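Local coordinates for protein iodotyrosine deiodinase (Thermotoga neapolitana, PDB 6TYK) that catalyses the FMN-dependent reductive removal of halogen from iodo-, bromo- and chlorotyrosines, working as a homodimer of the nitroreductase family, at residues R15-E20 / K96-L101; G134-T139 / I161-Y166. All coordinates share one frame; numbering follows the deposited sequence.

Contact 1: R15-E20 / K96-L101; sequences RRFKKE and KEAPYL. With FMN (flavin mononucleotide), chain C.
Phe17 meets Ala98 at the tight end of this contact, where the methyl CB of Ala98 sits over one face of the ring. That CB lies 4.2 Å from the centroid of the Phe17 ring and only 17° off its normal, which satisfies a CH-pi contact, although it is offset toward the rim near CD2. The torsion of Phe17, with CG anti to the carbonyl carbon (chi1 -65°), turns the ring face to the methyl of Ala98, the first residue to leave the helical conformation after helix 94-97. No hydrogen bond joins the two segments; what they share is packing. Pro99 extends the close part with its ring: its CD is 3.7 Å from Lys18 O, its CB 4.1 Å from Lys19 O and its CG 3.8 Å from Glu20 O, so the pyrrolidine edge runs along three successive carbonyls of the loop.

The opposite charges of Lys19 and Glu97 mark the loose, solvent-facing side. Here the lysine touches with its aliphatic part, CG being 3.9 Å from Glu97 O, while Lys19 NZ stays 5.0 Å from Glu97 OE1, too far for a salt bridge. At the start of 15-20, the extended chain of Arg15 carries its guanidinium to the flavin: NE donates to FMN O2 at 2.9 Å and NH2 to FMN N1 at 3.1 Å. NH2 also bonds O2, and this edge-on grip on N1 and O2 would be expected to favour negative charge on the flavin pyrimidine.

In the fold, the loop between helices 4-10 and 24-35 passes over the joint of helix 94-97 and strand 100-107. Phe94 of that helix and Pro163 of strand 156-165 also pack on Phe17, and Pro163 touches Ala98 as well.

Contact 2: G134-T139 / I161-Y166; sequences GSVPYT and ILPVGY. With FMN (flavin mononucleotide), chain C; IYR (3-iodo-tyrosine), chain D.
Gly134 N donates to Gly165 O at 2.8 Å and 173°, nearly straight, whereas the return bond from Gly165 N is weak. This antiparallel pairing places strand 134-135 at one border, within the chain, of the nitroreductase-family sheet, beside strand 156-165. Further along, Tyr138 and Ile161 form a single bridge with two bonds: Tyr138 N reaches Ile161 O at 2.8 Å, and Ile161 N returns to Tyr138 O at 3.0 Å. Past the bridge, Thr139 N donates to FMN O4 at 3.1 Å.

Apolar contacts fill the interval. Val136 CG1 lies 3.6 Å from Pro163 CD, while its other branch, CG2, faces the flavin pyrimidine; Leu162 reaches back with CD2 to Pro137 CA. With CG opposite the backbone N (chi1 176°), the Tyr138 side chain runs beside that of Ile161, CD2 against CD1, and brings CE1 to the substrate; its OH bonds Glu68, which binds the iodotyrosine. Cutting Tyr138 back to an alanine is likely to leave Glu68 without its phenol partner and to open a gap between Ile161 and the iodotyrosine carboxylate. The Tyr138 ring presents its edge to that carboxylate, CE1 lying 3.3 Å from OXT of the 3-iodo-tyrosine.

Contacts 1 and 2 have centres 8 Å apart and share one sheet, in which strands 100-107 and 156-165 are neighbours. Tyr100 O lies 2.8 Å from Val164 N, a probable hydrogen bond between those strands, and Lys18 N lies 2.9 Å from Tyr166 O, joining the loop of contact 1 to the end of contact 2. Phe17 CE1 packs 3.4 Å from Gly134 O. Both contacts bond the same FMN: Arg15 of 15-20 at N1 and O2, Thr139 N of 134-139 at O4, while Val136 CG2 also packs near N1. Tyr138 and Thr139 line the iodotyrosine pocket; Arg15 NH2 lies 4.6 Å from CG of the 3-iodo-tyrosine, the Phe17 side chain about 12 Å from it.

Contact 1: R15-E20 / K96-L101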
loop_
_atom_site.group_PDB
_atom_site.type_symbol
_atom_site.label_atom_id
_atom_site.label_comp_id
_atom_site.label_asym_id
_atom_site.label_seq_id
_atom_site.Cartn_x
_atom_site.Cartn_y
_atom_site.Cartn_z
ATOM N N ARG A 15 9.014 -4.309 -17.170
ATOM C CA ARG A 15 10.460 -4.322 -16.963
ATOM C C ARG A 15 11.175 -3.995 -18.265
ATOM O O ARG A 15 12.405 -3.982 -18.309
ATOM C CB ARG A 15 10.920 -5.696 -16.462
ATOM C CG ARG A 15 10.314 -6.087 -15.124
ATOM C CD ARG A 15 10.755 -7.477 -14.680
ATOM N NE ARG A 15 10.237 -7.823 -13.353
ATOM C CZ ARG A 15 9.129 -8.520 -13.133
ATOM N NH1 ARG A 15 8.399 -8.957 -14.154
ATOM N NH2 ARG A 15 8.755 -8.786 -11.890
ATOM N N ARG A 16 10.394 -3.757 -19.317
ATOM C CA ARG A 16 10.904 -3.392 -20.636
ATOM C C ARG A 16 10.362 -2.023 -20.971
ATOM O O ARG A 16 9.151 -1.853 -21.129
ATOM C CB ARG A 16 10.423 -4.372 -21.710
ATOM C CG ARG A 16 11.037 -5.751 -21.643
ATOM C CD ARG A 16 10.459 -6.672 -22.721
ATOM N NE ARG A 16 10.543 -6.074 -24.052
ATOM C CZ ARG A 16 11.604 -6.159 -24.850
ATOM N NH1 ARG A 16 12.683 -6.835 -24.471
ATOM N NH2 ARG A 16 11.583 -5.564 -26.031
ATOM N N PHE A 17 11.256 -1.052 -21.087
ATOM C CA PHE A 17 10.856 0.325 -21.315
ATOM C C PHE A 17 11.404 0.861 -22.616
ATOM O O PHE A 17 12.463 0.446 -23.070
ATOM C CB PHE A 17 11.362 1.203 -20.179
ATOM C CG PHE A 17 10.746 0.872 -18.856
ATOM C CD1 PHE A 17 9.548 1.458 -18.473
ATOM C CD2 PHE A 17 11.353 -0.026 -17.997
ATOM C CE1 PHE A 17 8.966 1.146 -17.271
ATOM C CE2 PHE A 17 10.774 -0.345 -16.790
ATOM C CZ PHE A 17 9.585 0.251 -16.418
ATOM N N LYS A 18 10.668 1.793 -23.208
ATOM C CA LYS A 18 11.205 2.605 -24.285
ATOM C C LYS A 18 12.074 3.685 -23.656
ATOM O O LYS A 18 11.908 4.015 -22.482
ATOM C CB LYS A 18 10.067 3.260 -25.062
ATOM C CG LYS A 18 9.138 2.281 -25.750
ATOM C CD LYS A 18 8.021 3.009 -26.470
ATOM C CE LYS A 18 7.010 2.041 -27.063
ATOM N NZ LYS A 18 5.903 2.754 -27.769
ATOM N N LYS A 19 13.000 4.244 -24.423
ATOM C CA LYS A 19 13.817 5.338 -23.900
ATOM C C LYS A 19 13.128 6.695 -24.029
ATOM O O LYS A 19 13.491 7.651 -23.333
ATOM C CB LYS A 19 15.202 5.355 -24.552
ATOM C CG LYS A 19 16.107 4.229 -24.054
ATOM C CD LYS A 19 17.586 4.497 -24.320
ATOM C CE LYS A 19 17.972 4.179 -25.757
ATOM N NZ LYS A 19 19.452 4.187 -25.949
ATOM N N GLU A 20 12.124 6.774 -24.900
ATOM C CA GLU A 20 11.413 8.029 -25.096
ATOM C C GLU A 20 10.859 8.537 -23.774
ATOM O O GLU A 20 10.293 7.776 -22.983
ATOM C CB GLU A 20 10.327 7.921 -26.170
ATOM C CG GLU A 20 9.402 6.732 -26.059
ATOM C CD GLU A 20 8.290 6.787 -27.094
ATOM O OE1 GLU A 20 7.723 7.885 -27.297
ATOM O OE2 GLU A 20 7.990 5.744 -27.712
ATOM N N LYS A 96 18.601 1.284 -16.469
ATOM C CA LYS A 96 19.190 2.152 -17.482
ATOM C C LYS A 96 18.156 2.626 -18.501
ATOM O O LYS A 96 18.152 3.800 -18.865
ATOM C CB LYS A 96 20.337 1.437 -18.206
ATOM C CG LYS A 96 20.874 2.178 -19.429
ATOM C CD LYS A 96 22.046 1.427 -20.050
ATOM C CE LYS A 96 22.497 2.064 -21.357
ATOM N NZ LYS A 96 22.840 3.503 -21.190
ATOM N N GLU A 97 17.285 1.725 -18.961
ATOM C CA GLU A 97 16.345 2.067 -20.034
ATOM C C GLU A 97 15.236 3.028 -19.614
ATOM O O GLU A 97 14.850 3.915 -20.380
ATOM C CB GLU A 97 15.712 0.810 -20.636
ATOM C CG GLU A 97 16.708 -0.174 -21.246
ATOM C CD GLU A 97 17.503 0.405 -22.411
ATOM O OE1 GLU A 97 18.599 0.965 -22.173
ATOM O OE2 GLU A 97 17.037 0.284 -23.569
ATOM N N ALA A 98 14.712 2.851 -18.406
ATOM C CA ALA A 98 13.619 3.695 -17.945
ATOM C C ALA A 98 14.069 5.152 -17.907
ATOM O O ALA A 98 15.133 5.463 -17.381
ATOM C CB ALA A 98 13.146 3.238 -16.575
ATOM N N PRO A 99 13.256 6.047 -18.475
ATOM C CA PRO A 99 13.592 7.477 -18.467
ATOM C C PRO A 99 13.550 8.082 -17.070
ATOM O O PRO A 99 14.242 9.066 -16.814
ATOM C CB PRO A 99 12.520 8.100 -19.371
ATOM C CG PRO A 99 11.402 7.110 -19.378
ATOM C CD PRO A 99 12.055 5.762 -19.275
ATOM N N TYR A 100 12.762 7.487 -16.180
ATOM C CA TYR A 100 12.688 7.947 -14.803
ATOM C C TYR A 100 12.924 6.785 -13.865
ATOM O O TYR A 100 12.361 5.708 -14.072
ATOM C CB TYR A 100 11.290 8.475 -14.479
ATOM C CG TYR A 100 10.794 9.646 -15.281
ATOM C CD1 TYR A 100 11.249 10.928 -15.027
ATOM C CD2 TYR A 100 9.813 9.476 -16.245
ATOM C CE1 TYR A 100 10.771 12.006 -15.744
ATOM C CE2 TYR A 100 9.327 10.547 -16.964
ATOM C CZ TYR A 100 9.813 11.806 -16.710
ATOM O OH TYR A 100 9.330 12.871 -17.428
ATOM N N LEU A 101 13.731 7.000 -12.829
ATOM C CA LEU A 101 13.683 6.131 -11.663
ATOM C C LEU A 101 13.051 6.937 -10.545
ATOM O O LEU A 101 13.632 7.911 -10.054
ATOM C CB LEU A 101 15.061 5.643 -11.242
ATOM C CG LEU A 101 15.893 4.984 -12.334
ATOM C CD1 LEU A 101 17.223 4.541 -11.753
ATOM C CD2 LEU A 101 15.147 3.802 -12.937
HETATM N N1 FMN C . 9.926 -7.311 -9.405
HETATM C C2 FMN C . 11.253 -7.419 -9.709
HETATM O O2 FMN C . 11.585 -7.722 -10.842
HETATM N N3 FMN C . 12.214 -7.181 -8.760
HETATM C C4 FMN C . 11.868 -6.848 -7.480
HETATM O O4 FMN C . 12.758 -6.644 -6.645
HETATM C C4A FMN C . 10.512 -6.728 -7.164
HETATM N N5 FMN C . 10.127 -6.370 -5.890
HETATM C C5A FMN C . 8.783 -6.231 -5.590
HETATM C C6 FMN C . 8.410 -5.850 -4.308
HETATM C C7 FMN C . 7.076 -5.683 -3.970
HETATM C C7M FMN C . 6.730 -5.265 -2.564
HETATM C C8 FMN C . 6.101 -5.907 -4.932
HETATM C C8M FMN C . 4.643 -5.737 -4.598
HETATM C C9 FMN C . 6.475 -6.289 -6.217
HETATM C C9A FMN C . 7.815 -6.453 -6.560
HETATM N N10 FMN C . 8.204 -6.850 -7.839
HETATM C C10 FMN C . 9.545 -6.941 -8.140
HETATM C "C1'" FMN C . 7.187 -7.112 -8.913
HETATM C "C2'" FMN C . 6.533 -8.494 -8.695
HETATM O "O2'" FMN C . 7.400 -9.553 -9.086
HETATM C "C3'" FMN C . 5.206 -8.544 -9.459
HETATM O "O3'" FMN C . 4.332 -7.601 -8.865
HETATM C "C4'" FMN C . 4.550 -9.925 -9.469
HETATM O "O4'" FMN C . 5.366 -10.836 -10.193
HETATM C "C5'" FMN C . 3.174 -9.868 -10.111
HETATM O "O5'" FMN C . 3.293 -9.303 -11.399
HETATM P P FMN C . 2.008 -9.126 -12.347
HETATM O O1P FMN C . 2.586 -8.632 -13.670
HETATM O O2P FMN C . 1.115 -8.067 -11.764
HETATM O O3P FMN C . 1.355 -10.486 -12.501
#

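Contact 2: G134-T139 / I161-Y166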
loop_
_atom_site.group_PDB
_atom_site.type_symbol
_atom_site.label_atom_id
_atom_site.label_comp_id
_atom_site.label_asym_id
_atom_site.label_seq_id
_atom_site.Cartn_x
_atom_site.Cartn_y
_atom_site.Cartn_z
ATOM N N GLY A 134 4.365 2.476 -17.499
ATOM C CA GLY A 134 4.612 1.203 -16.859
ATOM C C GLY A 134 5.573 1.387 -15.709
ATOM O O GLY A 134 6.273 2.410 -15.613
ATOM N N SER A 135 5.609 0.396 -14.832
ATOM C CA SER A 135 6.578 0.404 -13.750
ATOM C C SER A 135 6.720 -0.969 -13.124
ATOM O O SER A 135 6.035 -1.927 -13.501
ATOM C CB SER A 135 6.233 1.452 -12.685
ATOM O OG SER A 135 7.310 1.621 -11.766
ATOM N N VAL A 136 7.683 -1.070 -12.226
ATOM C CA VAL A 136 7.931 -2.274 -11.460
ATOM C C VAL A 136 8.419 -1.802 -10.090
ATOM O O VAL A 136 9.277 -0.928 -10.012
ATOM C CB VAL A 136 8.991 -3.174 -12.133
ATOM C CG1 VAL A 136 10.261 -2.388 -12.460
ATOM C CG2 VAL A 136 9.314 -4.373 -11.254
ATOM N N PRO A 137 7.835 -2.328 -9.005
ATOM C CA PRO A 137 8.342 -1.971 -7.682
ATOM C C PRO A 137 9.630 -2.729 -7.442
ATOM O O PRO A 137 9.606 -3.879 -7.046
ATOM C CB PRO A 137 7.244 -2.474 -6.732
ATOM C CG PRO A 137 6.052 -2.747 -7.603
ATOM C CD PRO A 137 6.631 -3.166 -8.916
ATOM N N TYR A 138 10.749 -2.093 -7.718
ATOM C CA TYR A 138 12.026 -2.764 -7.641
ATOM C C TYR A 138 12.621 -2.613 -6.249
ATOM O O TYR A 138 12.742 -1.502 -5.724
ATOM C CB TYR A 138 12.968 -2.237 -8.719
ATOM C CG TYR A 138 14.327 -2.850 -8.591
ATOM C CD1 TYR A 138 14.480 -4.226 -8.647
ATOM C CD2 TYR A 138 15.448 -2.069 -8.350
ATOM C CE1 TYR A 138 15.711 -4.808 -8.494
ATOM C CE2 TYR A 138 16.693 -2.641 -8.200
ATOM C CZ TYR A 138 16.816 -4.010 -8.273
ATOM O OH TYR A 138 18.048 -4.596 -8.113
ATOM N N THR A 139 12.940 -3.743 -5.635
ATOM C CA THR A 139 13.446 -3.767 -4.274
ATOM C C THR A 139 14.757 -4.545 -4.236
ATOM O O THR A 139 14.759 -5.768 -4.075
ATOM C CB THR A 139 12.425 -4.397 -3.312
ATOM O OG1 THR A 139 12.078 -5.702 -3.779
ATOM C CG2 THR A 139 11.158 -3.555 -3.245
ATOM N N ILE A 161 12.298 1.450 -5.558
ATOM C CA ILE A 161 12.712 2.142 -6.769
ATOM C C ILE A 161 11.690 1.784 -7.819
ATOM O O ILE A 161 11.504 0.604 -8.133
ATOM C CB ILE A 161 14.098 1.657 -7.224
ATOM C CG1 ILE A 161 15.152 1.999 -6.166
ATOM C CG2 ILE A 161 14.461 2.242 -8.597
ATOM C CD1 ILE A 161 16.462 1.270 -6.388
ATOM N N LEU A 162 11.018 2.787 -8.364
ATOM C CA LEU A 162 10.025 2.549 -9.402
ATOM C C LEU A 162 10.511 3.098 -10.732
ATOM O O LEU A 162 10.367 4.290 -11.003
ATOM C CB LEU A 162 8.699 3.229 -9.052
ATOM C CG LEU A 162 7.940 2.699 -7.843
ATOM C CD1 LEU A 162 6.886 3.714 -7.432
ATOM C CD2 LEU A 162 7.277 1.373 -8.158
ATOM N N PRO A 163 11.094 2.239 -11.572
ATOM C CA PRO A 163 11.384 2.684 -12.935
ATOM C C PRO A 163 10.065 3.006 -13.618
ATOM O O PRO A 163 9.109 2.236 -13.489
ATOM C CB PRO A 163 12.047 1.462 -13.580
ATOM C CG PRO A 163 12.501 0.616 -12.417
ATOM C CD PRO A 163 11.487 0.840 -11.345
ATOM N N VAL A 164 10.004 4.151 -14.288
ATOM C CA VAL A 164 8.787 4.577 -14.961
ATOM C C VAL A 164 9.103 5.014 -16.377
ATOM O O VAL A 164 10.076 5.720 -16.620
ATOM C CB VAL A 164 8.103 5.738 -14.218
ATOM C CG1 VAL A 164 6.872 6.219 -14.997
ATOM C CG2 VAL A 164 7.708 5.301 -12.813
ATOM N N GLY A 165 8.275 4.581 -17.314
ATOM C CA GLY A 165 8.418 5.001 -18.691
ATOM C C GLY A 165 7.341 4.344 -19.520
ATOM O O GLY A 165 6.427 3.714 -18.989
ATOM N N TYR A 166 7.435 4.504 -20.830
ATOM C CA TYR A 166 6.501 3.857 -21.732
ATOM C C TYR A 166 6.878 2.392 -21.850
ATOM O O TYR A 166 8.052 2.064 -22.008
ATOM C CB TYR A 166 6.576 4.512 -23.111
ATOM C CG TYR A 166 6.092 5.939 -23.118
ATOM C CD1 TYR A 166 4.784 6.237 -22.776
ATOM C CD2 TYR A 166 6.937 6.986 -23.469
ATOM C CE1 TYR A 166 4.323 7.533 -22.790
ATOM C CE2 TYR A 166 6.481 8.292 -23.484
ATOM C CZ TYR A 166 5.176 8.556 -23.139
ATOM O OH TYR A 166 4.709 9.849 -23.150
HETATM N N1 FMN C . 9.926 -7.311 -9.405
HETATM C C2 FMN C . 11.253 -7.419 -9.709
HETATM O O2 FMN C . 11.585 -7.722 -10.842
HETATM N N3 FMN C . 12.214 -7.181 -8.760
HETATM C C4 FMN C . 11.868 -6.848 -7.480
HETATM O O4 FMN C . 12.758 -6.644 -6.645
HETATM C C4A FMN C . 10.512 -6.728 -7.164
HETATM N N5 FMN C . 10.127 -6.370 -5.890
HETATM C C5A FMN C . 8.783 -6.231 -5.590
HETATM C C6 FMN C . 8.410 -5.850 -4.308
HETATM C C7 FMN C . 7.076 -5.683 -3.970
HETATM C C7M FMN C . 6.730 -5.265 -2.564
HETATM C C8 FMN C . 6.101 -5.907 -4.932
HETATM C C8M FMN C . 4.643 -5.737 -4.598
HETATM C C9 FMN C . 6.475 -6.289 -6.217
HETATM C C9A FMN C . 7.815 -6.453 -6.560
HETATM N N10 FMN C . 8.204 -6.850 -7.839
HETATM C C10 FMN C . 9.545 -6.941 -8.140
HETATM C "C1'" FMN C . 7.187 -7.112 -8.913
HETATM C "C2'" FMN C . 6.533 -8.494 -8.695
HETATM O "O2'" FMN C . 7.400 -9.553 -9.086
HETATM C "C3'" FMN C . 5.206 -8.544 -9.459
HETATM O "O3'" FMN C . 4.332 -7.601 -8.865
HETATM C "C4'" FMN C . 4.550 -9.925 -9.469
HETATM O "O4'" FMN C . 5.366 -10.836 -10.193
HETATM C "C5'" FMN C . 3.174 -9.868 -10.111
HETATM O "O5'" FMN C . 3.293 -9.303 -11.399
HETATM P P FMN C . 2.008 -9.126 -12.347
HETATM O O1P FMN C . 2.586 -8.632 -13.670
HETATM O O2P FMN C . 1.115 -8.067 -11.764
HETATM O O3P FMN C . 1.355 -10.486 -12.501
HETATM N N IYR D . 15.091 -8.174 -6.489
HETATM C CA IYR D . 15.393 -9.363 -7.242
HETATM C CB IYR D . 14.538 -10.605 -6.937
HETATM C CC IYR D . 13.062 -10.409 -6.965
HETATM C CD IYR D . 12.376 -10.244 -5.762
HETATM C CE IYR D . 10.991 -10.086 -5.715
HETATM I IE IYR D . 10.101 -9.816 -3.927
HETATM C CF IYR D . 10.272 -10.115 -6.914
HETATM O OF IYR D . 8.915 -9.974 -6.964
HETATM C CG IYR D . 10.942 -10.270 -8.142
HETATM C CH IYR D . 12.324 -10.432 -8.160
HETATM C C IYR D . 15.306 -9.129 -8.740
HETATM O O IYR D . 15.649 -9.883 -9.651
HETATM O OXT IYR D . 14.783 -7.928 -9.087
#